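Local atomic coordinates of aminoglycoside 6-N-acetyltransferase type Ib11 (Salmonella typhimurium, PDB entry 2QIR), a protein that probably transfers the acetyl group of acetyl-CoA to the 6'-amino group of aminoglycosides such as kanamycin, conferring antibiotic resistance. Residues G103-L108 with Q140-P145. The protein carries 2 engineered substitutions. Numbering follows the deposited sequence.
Engineered in segment 103-108: Gln106 (natural residue Leu), Leu107 (natural residue Ser). With 9CS ((1R,2S,3S,4R,6S)-4,6-diamino-3-[(3-amino-3-deoxy-alpha-D-glucopyranosyl)oxy]-2-hydroxycyclohexyl 2,6-diamino-2,6-dideoxy-alpha-D-glucopyranoside), chain C.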
loop_
_atom_site.group_PDB
_atom_site.type_symbol
_atom_site.label_atom_id
_atom_site.label_comp_id
_atom_site.label_asym_id
_atom_site.label_seq_id
_atom_site.Cartn_x
_atom_site.Cartn_y
_atom_site.Cartn_z
ATOM N N GLY A 103 -4.480 -3.305 5.633
ATOM C CA GLY A 103 -4.313 -3.381 4.204
ATOM C C GLY A 103 -3.163 -2.514 3.752
ATOM O O GLY A 103 -2.766 -1.572 4.449
ATOM N N ILE A 104 -2.618 -2.827 2.583
ATOM C CA ILE A 104 -1.565 -1.988 2.022
ATOM C C ILE A 104 -1.807 -1.601 0.586
ATOM O O ILE A 104 -2.484 -2.321 -0.152
ATOM C CB ILE A 104 -0.149 -2.595 2.210
ATOM C CG1 ILE A 104 0.036 -3.849 1.349
ATOM C CG2 ILE A 104 0.120 -2.837 3.692
ATOM C CD1 ILE A 104 1.435 -4.440 1.381
ATOM N N ASP A 105 -1.279 -0.436 0.215
ATOM C CA ASP A 105 -1.190 0.005 -1.189
ATOM C C ASP A 105 0.169 0.670 -1.383
ATOM O O ASP A 105 0.742 1.194 -0.419
ATOM C CB ASP A 105 -2.296 1.003 -1.556
ATOM C CG ASP A 105 -3.684 0.461 -1.300
ATOM O OD1 ASP A 105 -4.151 -0.377 -2.115
ATOM O OD2 ASP A 105 -4.305 0.876 -0.283
ATOM N N GLN A 106 0.684 0.657 -2.611
ATOM C CA GLN A 106 1.974 1.291 -2.879
ATOM C C GLN A 106 2.294 1.516 -4.359
ATOM O O GLN A 106 1.686 0.928 -5.255
ATOM C CB GLN A 106 3.120 0.539 -2.178
ATOM C CG GLN A 106 3.560 -0.763 -2.824
ATOM C CD GLN A 106 2.469 -1.828 -2.864
ATOM O OE1 GLN A 106 2.244 -2.459 -3.914
ATOM N NE2 GLN A 106 1.784 -2.039 -1.724
ATOM N N LEU A 107 3.277 2.371 -4.590
ATOM C CA LEU A 107 3.694 2.718 -5.925
ATOM C C LEU A 107 5.186 3.044 -5.915
ATOM O O LEU A 107 5.738 3.486 -4.892
ATOM C CB LEU A 107 2.876 3.906 -6.450
ATOM C CG LEU A 107 3.025 5.274 -5.742
ATOM C CD1 LEU A 107 4.141 6.132 -6.364
ATOM C CD2 LEU A 107 1.706 6.031 -5.760
ATOM N N LEU A 108 5.822 2.817 -7.055
ATOM C CA LEU A 108 7.193 3.222 -7.282
ATOM C C LEU A 108 7.169 4.475 -8.154
ATOM O O LEU A 108 6.452 4.526 -9.153
ATOM C CB LEU A 108 7.967 2.095 -7.967
ATOM C CG LEU A 108 8.331 0.844 -7.155
ATOM C CD1 LEU A 108 8.989 -0.201 -8.073
ATOM C CD2 LEU A 108 9.246 1.189 -5.974
ATOM N N GLN A 140 -3.628 -7.525 4.297
ATOM C CA GLN A 140 -4.354 -7.752 3.041
ATOM C C GLN A 140 -3.904 -6.773 1.974
ATOM O O GLN A 140 -3.303 -5.730 2.266
ATOM C CB GLN A 140 -5.866 -7.641 3.243
ATOM C CG GLN A 140 -6.323 -6.257 3.650
ATOM C CD GLN A 140 -7.829 -6.117 3.753
ATOM O OE1 GLN A 140 -8.395 -5.108 3.331
ATOM N NE2 GLN A 140 -8.482 -7.117 4.320
ATOM N N THR A 141 -4.162 -7.148 0.730
ATOM C CA THR A 141 -4.014 -6.263 -0.417
ATOM C C THR A 141 -5.138 -6.610 -1.383
ATOM O O THR A 141 -5.662 -7.735 -1.377
ATOM C CB THR A 141 -2.650 -6.412 -1.145
ATOM O OG1 THR A 141 -2.601 -7.660 -1.840
ATOM C CG2 THR A 141 -1.512 -6.404 -0.183
ATOM N N ASP A 142 -5.477 -5.643 -2.230
ATOM C CA ASP A 142 -6.597 -5.758 -3.155
ATOM C C ASP A 142 -6.250 -5.199 -4.549
ATOM O O ASP A 142 -6.892 -4.262 -5.007
ATOM C CB ASP A 142 -7.804 -5.006 -2.574
ATOM C CG ASP A 142 -7.573 -3.495 -2.492
ATOM O OD1 ASP A 142 -6.413 -3.053 -2.344
ATOM O OD2 ASP A 142 -8.555 -2.735 -2.591
ATOM N N PRO A 143 -5.235 -5.767 -5.222
ATOM C CA PRO A 143 -4.973 -5.335 -6.588
ATOM C C PRO A 143 -6.161 -5.671 -7.492
ATOM O O PRO A 143 -6.899 -6.630 -7.227
ATOM C CB PRO A 143 -3.757 -6.177 -6.986
ATOM C CG PRO A 143 -3.847 -7.397 -6.096
ATOM C CD PRO A 143 -4.312 -6.842 -4.808
ATOM N N SER A 144 -6.368 -4.862 -8.523
ATOM C CA SER A 144 -7.393 -5.139 -9.519
ATOM C C SER A 144 -6.964 -6.352 -10.363
ATOM O O SER A 144 -5.762 -6.597 -10.530
ATOM C CB SER A 144 -7.602 -3.913 -10.408
ATOM O OG SER A 144 -6.664 -3.887 -11.470
ATOM N N PRO A 145 -7.938 -7.120 -10.890
ATOM C CA PRO A 145 -7.623 -8.334 -11.674
ATOM C C PRO A 145 -6.717 -8.100 -12.891
ATOM O O PRO A 145 -5.950 -8.990 -13.267
ATOM C CB PRO A 145 -8.997 -8.828 -12.135
ATOM C CG PRO A 145 -10.008 -8.130 -11.262
ATOM C CD PRO A 145 -9.392 -6.892 -10.748
HETATM C C1 9CS C . -5.918 3.319 -3.367
HETATM C C2 9CS C . -6.185 4.349 -4.487
HETATM C C3 9CS C . -6.510 3.622 -5.809
HETATM C C4 9CS C . -5.374 2.663 -6.196
HETATM C C5 9CS C . -5.035 1.762 -5.001
HETATM C C6 9CS C . -3.762 1.027 -5.372
HETATM C C7 9CS C . -8.859 1.002 0.490
HETATM C C8 9CS C . -8.248 2.415 0.562
HETATM C C9 9CS C . -7.923 2.969 -0.850
HETATM C C10 9CS C . -7.140 1.965 -1.726
HETATM C C11 9CS C . -7.749 0.544 -1.691
HETATM C C12 9CS C . -7.938 0.037 -0.256
HETATM C C13 9CS C . -8.789 4.176 2.099
HETATM C C14 9CS C . -9.839 4.243 3.219
HETATM C C15 9CS C . -11.184 4.718 2.660
HETATM C C16 9CS C . -11.056 6.065 1.918
HETATM C C17 9CS C . -9.822 6.101 0.973
HETATM C C18 9CS C . -9.471 7.537 0.532
HETATM N N1 9CS C . -3.772 -0.295 -4.744
HETATM N N2 9CS C . -6.879 -0.403 -2.395
HETATM N N3 9CS C . -9.182 0.474 1.817
HETATM N N4 9CS C . -12.152 4.869 3.753
HETATM O O5 9CS C . -4.806 2.517 -3.772
HETATM O O7 9CS C . -6.743 4.561 -6.850
HETATM O O8 9CS C . -5.753 1.849 -7.309
HETATM O O9 9CS C . -7.092 2.468 -3.086
HETATM O O10 9CS C . -7.180 4.188 -0.744
HETATM O O11 9CS C . -9.261 3.244 1.094
HETATM O O12 9CS C . -8.582 5.519 1.550
HETATM O O13 9CS C . -9.968 2.953 3.826
HETATM O O14 9CS C . -12.281 6.338 1.200
HETATM O O15 9CS C . -9.029 7.488 -0.829
HETATM N N6 9CS C . -7.264 5.230 -4.130
HETATM O O HOH W 1 -5.290 -3.057 0.112
HETATM O O HOH W 2 -3.282 -3.375 -2.959
#
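Asp105 and Asp142 converge on the bound aminoglycoside, their OD1 atoms 3.5 Å apart. The ring amine N2 of 9CS joins them, giving one hydrogen bond to Asp105 OD1 (2.7 Å) and another to Asp142 OD1 (2.7 Å); its bond to Asp142 OD2 is weak. Asp105 OD1 also accepts from N1, the 6'-amine, at 2.7 Å, so two amines share one carboxylate oxygen. Where the strands part beyond Thr141, two waters replace direct pairing: water 1 donates to Ile104 O and Asp142 OD1, and water 2 links Ile104 O to Asp142 N. Before the split, the parallel strands are tied by Ile104 N to Gln140 O (3.0 Å). On the face away from the ligand, Ile104 CG1 lies alongside Thr141 CG2 at 3.4 Å, packed against helix 118-131 and Tyr154. Gln140 has CG between its backbone N and carbonyl carbon (chi1 64°); its CG lies against Gly103 CA and its OE1 hydrogen-bonds Tyr83 OH. Strands 101-108 and 138-141 belong to one beta-alpha-beta unit, and their splaying is the hallmark GNAT opening for the cofactor; here Leu108 N hydrogen-bonds coenzyme A. This acidic pocket suits an amine-rich ligand, and Asp105 probably helps present N1 for acetyl transfer.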